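Local coordinates for protein importin-95 (Chaetomium thermophilum, PDB 4XRI) that acts as a flexible HEAT-repeat transport receptor in the nuclear import of protein cargoes and probably binds a small GTPase, at residues 139-144 against 161-166; 143-148 against 183-188. The protein carries 2 engineered substitutions. One frame throughout, in Å; residues are numbered along the deposited sequence.

Interaction 1. Residues 139-144 against 161-166; sequences ELMHAL and TAIGFI
Leu144 N donates to Leu140 O at 2.8 Å, the i+4 to i backbone bond of an alpha helix, which sets these two leucines one turn apart on helix 140-150, both facing helix 153-168. The two helices follow one another through a short link and run roughly antiparallel, at 139° and 10.6 Å between the axes of the short segments, as in the helical hairpins from which a HEAT-repeat solenoid is built. All six touching residues are buried, and the side chains that meet are all apolar. Leu144 and Ile163 pass alongside one another, pointing opposite ways: Leu144 CB lies 3.8 Å from Ile163 CG1, while Ile163 CD1 runs on to rest 3.9 Å from Leu144 O, a van der Waals approach to the backbone. With Ile163 cut back to an alanine, Leu144 CB is likely to face a gap and Met141 CE to lose the neighbour it leans on. Met141 gets its thioether to the interface by folding back on itself, its chain bent at both chi2 and chi3. Beyond the pair, Leu178 of helix 172-178 touches both Met141 and Ile166, and Ala128 of helix 114-131 touches Leu140. Ala162 adds a smaller contact, its CB 4.2 Å from Leu144 CD2. Ile166 turns CG1 away from its own carbonyl carbon (chi1 -69°), and the terminal methyl CD1 meets three side chains tip to tip: Leu144 CD1 at 3.8 Å, Met141 SD at 3.9 Å and Leu140 CD2 at 4.1 Å.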
ATOM      1  N   GLU A 139       4.602  32.064 -27.897  1.00 42.50           N
ATOM      2  CA  GLU A 139       5.240  31.541 -29.104  1.00 46.84           C
ATOM      3  C   GLU A 139       5.540  30.047 -29.024  1.00 45.09           C
ATOM      4  O   GLU A 139       5.780  29.402 -30.047  1.00 41.19           O
ATOM      5  CB  GLU A 139       6.543  32.294 -29.393  1.00 48.69           C
ATOM      6  CG  GLU A 139       6.407  33.805 -29.493  1.00 56.51           C
ATOM      7  CD  GLU A 139       6.634  34.507 -28.168  1.00 61.72           C
ATOM      8  OE1 GLU A 139       6.550  33.842 -27.114  1.00 57.11           O
ATOM      9  OE2 GLU A 139       6.907  35.726 -28.183  1.00 70.24           O
ATOM     10  N   LEU A 140       5.511  29.501 -27.812  1.00 41.30           N
ATOM     11  CA  LEU A 140       6.080  28.180 -27.547  1.00 42.34           C
ATOM     12  C   LEU A 140       5.440  27.012 -28.303  1.00 41.80           C
ATOM     13  O   LEU A 140       6.112  26.338 -29.084  1.00 38.91           O
ATOM     14  CB  LEU A 140       6.018  27.879 -26.052  1.00 41.11           C
ATOM     15  CG  LEU A 140       6.597  26.510 -25.694  1.00 39.63           C
ATOM     16  CD1 LEU A 140       8.050  26.412 -26.137  1.00 36.81           C
ATOM     17  CD2 LEU A 140       6.468  26.237 -24.207  1.00 39.05           C
ATOM     18  N   MET A 141       4.157  26.759 -28.059  1.00 43.22           N
ATOM     19  CA  MET A 141       3.511  25.563 -28.596  1.00 45.20           C
ATOM     20  C   MET A 141       3.482  25.558 -30.123  1.00 41.07           C
ATOM     21  O   MET A 141       3.596  24.502 -30.744  1.00 40.62           O
ATOM     22  CB  MET A 141       2.090  25.424 -28.043  1.00 45.92           C
ATOM     23  CG  MET A 141       2.018  25.242 -26.525  1.00 44.80           C
ATOM     24  SD  MET A 141       3.211  24.057 -25.856  1.00 43.97           S
ATOM     25  CE  MET A 141       2.697  22.535 -26.649  1.00 44.58           C
ATOM     26  N   HIS A 142       3.332  26.735 -30.722  1.00 42.97           N
ATOM     27  CA  HIS A 142       3.383  26.859 -32.174  1.00 42.36           C
ATOM     28  C   HIS A 142       4.770  26.481 -32.683  1.00 36.00           C
ATOM     29  O   HIS A 142       4.906  25.804 -33.701  1.00 46.05           O
ATOM     30  CB  HIS A 142       3.023  28.281 -32.614  1.00 47.55           C
ATOM     31  CG  HIS A 142       2.971  28.461 -34.100  1.00 59.02           C
ATOM     32  ND1 HIS A 142       1.894  28.062 -34.861  1.00 64.04           N
ATOM     33  CD2 HIS A 142       3.867  28.994 -34.963  1.00 60.68           C
ATOM     34  CE1 HIS A 142       2.128  28.343 -36.132  1.00 62.03           C
ATOM     35  NE2 HIS A 142       3.318  28.908 -36.221  1.00 59.46           N
ATOM     36  N   ALA A 143       5.796  26.916 -31.959  1.00 38.00           N
ATOM     37  CA  ALA A 143       7.177  26.635 -32.325  1.00 46.62           C
ATOM     38  C   ALA A 143       7.485  25.147 -32.185  1.00 43.29           C
ATOM     39  O   ALA A 143       8.156  24.564 -33.036  1.00 41.47           O
ATOM     40  CB  ALA A 143       8.131  27.459 -31.473  1.00 35.60           C
ATOM     41  N   LEU A 144       6.991  24.542 -31.109  1.00 40.86           N
ATOM     42  CA  LEU A 144       7.205  23.120 -30.860  1.00 35.64           C
ATOM     43  C   LEU A 144       6.522  22.254 -31.915  1.00 34.81           C
ATOM     44  O   LEU A 144       7.105  21.293 -32.412  1.00 39.70           O
ATOM     45  CB  LEU A 144       6.699  22.737 -29.467  1.00 38.11           C
ATOM     46  CG  LEU A 144       7.465  23.302 -28.268  1.00 35.94           C
ATOM     47  CD1 LEU A 144       6.812  22.858 -26.965  1.00 34.47           C
ATOM     48  CD2 LEU A 144       8.924  22.874 -28.315  1.00 33.44           C
ATOM     49  N   THR A 161       9.371  15.305 -27.707  1.00 36.34           N
ATOM     50  CA  THR A 161       9.608  14.967 -26.310  1.00 37.95           C
ATOM     51  C   THR A 161       9.142  16.086 -25.379  1.00 43.17           C
ATOM     52  O   THR A 161       8.557  15.830 -24.324  1.00 43.54           O
ATOM     53  CB  THR A 161      11.103  14.680 -26.067  1.00 33.88           C
ATOM     54  OG1 THR A 161      11.506  13.546 -26.847  1.00 41.57           O
ATOM     55  CG2 THR A 161      11.364  14.387 -24.607  1.00 33.03           C
ATOM     56  N   ALA A 162       9.394  17.328 -25.784  1.00 38.02           N
ATOM     57  CA  ALA A 162       8.986  18.491 -25.003  1.00 38.36           C
ATOM     58  C   ALA A 162       7.469  18.621 -24.973  1.00 35.56           C
ATOM     59  O   ALA A 162       6.879  18.916 -23.932  1.00 40.18           O
ATOM     60  CB  ALA A 162       9.619  19.759 -25.564  1.00 37.65           C
ATOM     61  N   ILE A 163       6.845  18.393 -26.125  1.00 37.11           N
ATOM     62  CA  ILE A 163       5.391  18.399 -26.240  1.00 35.86           C
ATOM     63  C   ILE A 163       4.765  17.369 -25.302  1.00 36.98           C
ATOM     64  O   ILE A 163       3.781  17.651 -24.614  1.00 36.98           O
ATOM     65  CB  ILE A 163       4.949  18.122 -27.692  1.00 41.04           C
ATOM     66  CG1 ILE A 163       5.209  19.351 -28.571  1.00 38.10           C
ATOM     67  CG2 ILE A 163       3.480  17.737 -27.745  1.00 47.30           C
ATOM     68  CD1 ILE A 163       4.992  19.096 -30.050  1.00 38.32           C
ATOM     69  N   GLY A 164       5.354  16.179 -25.270  1.00 34.74           N
ATOM     70  CA  GLY A 164       4.882  15.110 -24.409  1.00 44.29           C
ATOM     71  C   GLY A 164       5.003  15.457 -22.937  1.00 44.98           C
ATOM     72  O   GLY A 164       4.091  15.199 -22.153  1.00 41.32           O
ATOM     73  N   PHE A 165       6.138  16.046 -22.568  1.00 40.56           N
ATOM     74  CA  PHE A 165       6.389  16.477 -21.193  1.00 41.74           C
ATOM     75  C   PHE A 165       5.351  17.488 -20.730  1.00 38.11           C
ATOM     76  O   PHE A 165       4.851  17.417 -19.606  1.00 46.69           O
ATOM     77  CB  PHE A 165       7.790  17.087 -21.061  1.00 40.58           C
ATOM     78  CG  PHE A 165       8.904  16.084 -21.130  1.00 47.88           C
ATOM     79  CD1 PHE A 165       8.637  14.725 -21.126  1.00 51.59           C
ATOM     80  CD2 PHE A 165      10.223  16.502 -21.183  1.00 37.77           C
ATOM     81  CE1 PHE A 165       9.663  13.805 -21.184  1.00 51.14           C
ATOM     82  CE2 PHE A 165      11.254  15.586 -21.236  1.00 42.78           C
ATOM     83  CZ  PHE A 165      10.973  14.233 -21.235  1.00 51.35           C
ATOM     84  N   ILE A 166       5.035  18.430 -21.610  1.00 39.74           N
ATOM     85  CA  ILE A 166       4.078  19.484 -21.314  1.00 38.07           C
ATOM     86  C   ILE A 166       2.654  18.936 -21.217  1.00 43.37           C
ATOM     87  O   ILE A 166       1.907  19.282 -20.300  1.00 41.86           O
ATOM     88  CB  ILE A 166       4.140  20.593 -22.382  1.00 36.49           C
ATOM     89  CG1 ILE A 166       5.462  21.356 -22.267  1.00 35.63           C
ATOM     90  CG2 ILE A 166       2.967  21.547 -22.243  1.00 36.70           C
ATOM     91  CD1 ILE A 166       5.719  22.321 -23.405  1.00 36.35           C
TER

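Interaction 2. Residues 143-148 against 183-188; sequences ALVRNA and NAILTA. Engineered in segment 143-148: Ala148 (natural residue Val).
Side-by-side packing of helices along the HEAT-repeat superhelix brings Val145 of helix 140-150 against Ala184, Ile185 and Ala188 of helix 182-193. The two helices run nearly parallel, inclined by 23°, with the axes of the short segments 9.6 Å apart at their closest. Near-parallel packing of this kind is consistent with neighbouring layers of a helical solenoid. Val145 carries most of the contact, and its two methyls divide the partner helix between them. Because CG1 stands opposite the backbone N (chi1 168°), it enters between Ala184 and Ala188, one turn apart: Val145 CG1 is 3.9 Å from Ala184 O and 4.2 Å from Ala188 CB. The other branch, Val145 CG2, meets Ile185 CG1 at 4.0 Å, where the two side chains run across one another nearly perpendicularly. One turn after Val145, the engineered Ala148, valine in the natural protein, places its CB 4.3 Å from Ala188 CB, so that two methyls face each other there. Ile185 also packs on Phe216 and Val217 of helix 214-217, which joins this layer to the helices that come next along the chain. Within helix 182-193, Asn183 O takes two bonds from the same residue: Thr187 N reaches it at 2.8 Å and Thr187 OG1, also at 2.8 Å, comes from the opposite face of the carbonyl plane, tilted 34° from it. The threonine hydroxyl thus spends its proton inside its own helix. Across the interface the meeting groups are methyls and methylenes, with Ala184 O touched merely by van der Waals contact, which implies cohesion through shape and burial, with no directional bond fixing one helix against the other.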
ATOM      1  N   ALA A 143       5.796  26.916 -31.959  1.00 38.00           N
ATOM      2  CA  ALA A 143       7.177  26.635 -32.325  1.00 46.62           C
ATOM      3  C   ALA A 143       7.485  25.147 -32.185  1.00 43.29           C
ATOM      4  O   ALA A 143       8.156  24.564 -33.036  1.00 41.47           O
ATOM      5  CB  ALA A 143       8.131  27.459 -31.473  1.00 35.60           C
ATOM      6  N   LEU A 144       6.991  24.542 -31.109  1.00 40.86           N
ATOM      7  CA  LEU A 144       7.205  23.120 -30.860  1.00 35.64           C
ATOM      8  C   LEU A 144       6.522  22.254 -31.915  1.00 34.81           C
ATOM      9  O   LEU A 144       7.105  21.293 -32.412  1.00 39.70           O
ATOM     10  CB  LEU A 144       6.699  22.737 -29.467  1.00 38.11           C
ATOM     11  CG  LEU A 144       7.465  23.302 -28.268  1.00 35.94           C
ATOM     12  CD1 LEU A 144       6.812  22.858 -26.965  1.00 34.47           C
ATOM     13  CD2 LEU A 144       8.924  22.874 -28.315  1.00 33.44           C
ATOM     14  N   VAL A 145       5.282  22.598 -32.241  1.00 34.19           N
ATOM     15  CA  VAL A 145       4.529  21.878 -33.263  1.00 36.84           C
ATOM     16  C   VAL A 145       5.202  22.029 -34.624  1.00 43.30           C
ATOM     17  O   VAL A 145       5.286  21.076 -35.398  1.00 41.82           O
ATOM     18  CB  VAL A 145       3.066  22.375 -33.348  1.00 39.63           C
ATOM     19  CG1 VAL A 145       2.385  21.846 -34.599  1.00 39.40           C
ATOM     20  CG2 VAL A 145       2.292  21.967 -32.105  1.00 41.74           C
ATOM     21  N   ARG A 146       5.694  23.232 -34.897  1.00 42.53           N
ATOM     22  CA  ARG A 146       6.392  23.507 -36.147  1.00 44.86           C
ATOM     23  C   ARG A 146       7.677  22.686 -36.222  1.00 38.60           C
ATOM     24  O   ARG A 146       7.959  22.046 -37.236  1.00 40.55           O
ATOM     25  CB  ARG A 146       6.697  25.003 -36.273  1.00 44.36           C
ATOM     26  CG  ARG A 146       7.177  25.436 -37.647  1.00 63.60           C
ATOM     27  CD  ARG A 146       7.409  26.937 -37.682  1.00 78.39           C
ATOM     28  NE  ARG A 146       8.148  27.361 -38.869  1.00 92.24           N
ATOM     29  CZ  ARG A 146       7.592  27.904 -39.949  1.00 97.29           C
ATOM     30  NH1 ARG A 146       8.349  28.259 -40.977  1.00 97.10           N
ATOM     31  NH2 ARG A 146       6.282  28.097 -39.999  1.00100.88           N
ATOM     32  N   ASN A 147       8.447  22.703 -35.137  1.00 36.58           N
ATOM     33  CA  ASN A 147       9.662  21.901 -35.040  1.00 37.39           C
ATOM     34  C   ASN A 147       9.385  20.415 -35.247  1.00 39.22           C
ATOM     35  O   ASN A 147      10.126  19.727 -35.947  1.00 39.15           O
ATOM     36  CB  ASN A 147      10.338  22.098 -33.681  1.00 44.31           C
ATOM     37  CG  ASN A 147      10.902  23.491 -33.498  1.00 48.77           C
ATOM     38  OD1 ASN A 147      10.919  24.294 -34.428  1.00 46.62           O
ATOM     39  ND2 ASN A 147      11.381  23.778 -32.293  1.00 49.71           N
ATOM     40  N   ALA A 148       8.311  19.932 -34.628  1.00 40.39           N
ATOM     41  CA  ALA A 148       7.950  18.518 -34.677  1.00 40.01           C
ATOM     42  C   ALA A 148       7.603  18.068 -36.090  1.00 44.13           C
ATOM     43  O   ALA A 148       7.718  16.891 -36.424  1.00 47.12           O
ATOM     44  CB  ALA A 148       6.785  18.241 -33.736  1.00 40.29           C
ATOM     45  N   ASN A 183      -5.704  19.935 -31.533  1.00 46.34           N
ATOM     46  CA  ASN A 183      -5.657  19.218 -32.801  1.00 53.89           C
ATOM     47  C   ASN A 183      -4.301  19.336 -33.483  1.00 43.91           C
ATOM     48  O   ASN A 183      -3.826  18.386 -34.109  1.00 45.97           O
ATOM     49  CB  ASN A 183      -6.748  19.716 -33.745  1.00 56.14           C
ATOM     50  CG  ASN A 183      -6.835  18.891 -35.015  1.00 67.93           C
ATOM     51  OD1 ASN A 183      -6.289  19.264 -36.053  1.00 66.72           O
ATOM     52  ND2 ASN A 183      -7.518  17.755 -34.934  1.00 77.53           N
ATOM     53  N   ALA A 184      -3.684  20.507 -33.358  1.00 43.49           N
ATOM     54  CA  ALA A 184      -2.373  20.750 -33.948  1.00 48.28           C
ATOM     55  C   ALA A 184      -1.324  19.844 -33.313  1.00 50.77           C
ATOM     56  O   ALA A 184      -0.478  19.272 -34.005  1.00 51.47           O
ATOM     57  CB  ALA A 184      -1.977  22.208 -33.790  1.00 41.62           C
ATOM     58  N   ILE A 185      -1.391  19.718 -31.993  1.00 46.02           N
ATOM     59  CA  ILE A 185      -0.479  18.858 -31.249  1.00 49.33           C
ATOM     60  C   ILE A 185      -0.699  17.390 -31.599  1.00 46.80           C
ATOM     61  O   ILE A 185       0.253  16.656 -31.872  1.00 46.43           O
ATOM     62  CB  ILE A 185      -0.646  19.056 -29.735  1.00 53.00           C
ATOM     63  CG1 ILE A 185      -0.153  20.443 -29.328  1.00 48.52           C
ATOM     64  CG2 ILE A 185       0.108  17.981 -28.971  1.00 52.96           C
ATOM     65  CD1 ILE A 185      -0.462  20.797 -27.890  1.00 51.22           C
ATOM     66  N   LEU A 186      -1.961  16.970 -31.596  1.00 50.69           N
ATOM     67  CA  LEU A 186      -2.314  15.591 -31.910  1.00 50.04           C
ATOM     68  C   LEU A 186      -1.881  15.216 -33.322  1.00 48.76           C
ATOM     69  O   LEU A 186      -1.367  14.121 -33.557  1.00 48.65           O
ATOM     70  CB  LEU A 186      -3.818  15.370 -31.750  1.00 53.50           C
ATOM     71  CG  LEU A 186      -4.315  13.970 -32.117  1.00 65.94           C
ATOM     72  CD1 LEU A 186      -3.644  12.923 -31.239  1.00 63.57           C
ATOM     73  CD2 LEU A 186      -5.831  13.882 -32.008  1.00 74.34           C
ATOM     74  N   THR A 187      -2.089  16.134 -34.259  1.00 45.39           N
ATOM     75  CA  THR A 187      -1.702  15.908 -35.646  1.00 48.21           C
ATOM     76  C   THR A 187      -0.192  15.729 -35.758  1.00 48.08           C
ATOM     77  O   THR A 187       0.289  14.853 -36.476  1.00 46.68           O
ATOM     78  CB  THR A 187      -2.153  17.070 -36.555  1.00 52.07           C
ATOM     79  OG1 THR A 187      -3.585  17.113 -36.604  1.00 57.60           O
ATOM     80  CG2 THR A 187      -1.617  16.889 -37.964  1.00 52.99           C
ATOM     81  N   ALA A 188       0.548  16.554 -35.023  1.00 48.40           N
ATOM     82  CA  ALA A 188       2.006  16.530 -35.071  1.00 46.70           C
ATOM     83  C   ALA A 188       2.575  15.212 -34.548  1.00 43.76           C
ATOM     84  O   ALA A 188       3.487  14.644 -35.151  1.00 39.60           O
ATOM     85  CB  ALA A 188       2.581  17.699 -34.281  1.00 48.96           C
TER

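Interactions 1 and 2 both start from helix 140-150, share Ala143 and Leu144, and have centres about 8 Å apart. Interaction 1 joins that helix to its antiparallel neighbour, interaction 2 to a nearly parallel one, and the three helices close on one continuous apolar core. Its seam lies between Ile163 and Ile185, whose CG2 methyls are 3.6 Å apart. Met141 CE reaches Ile185 CD1 at 3.8 Å, and Ile163 CD1 comes 4.2 Å from the CB of the engineered Ala148. A bound glycerol, probably from the crystallisation liquor, lies about 5 Å from the side chain of Met141, and a glycerol is about 4 Å from that of Ala184.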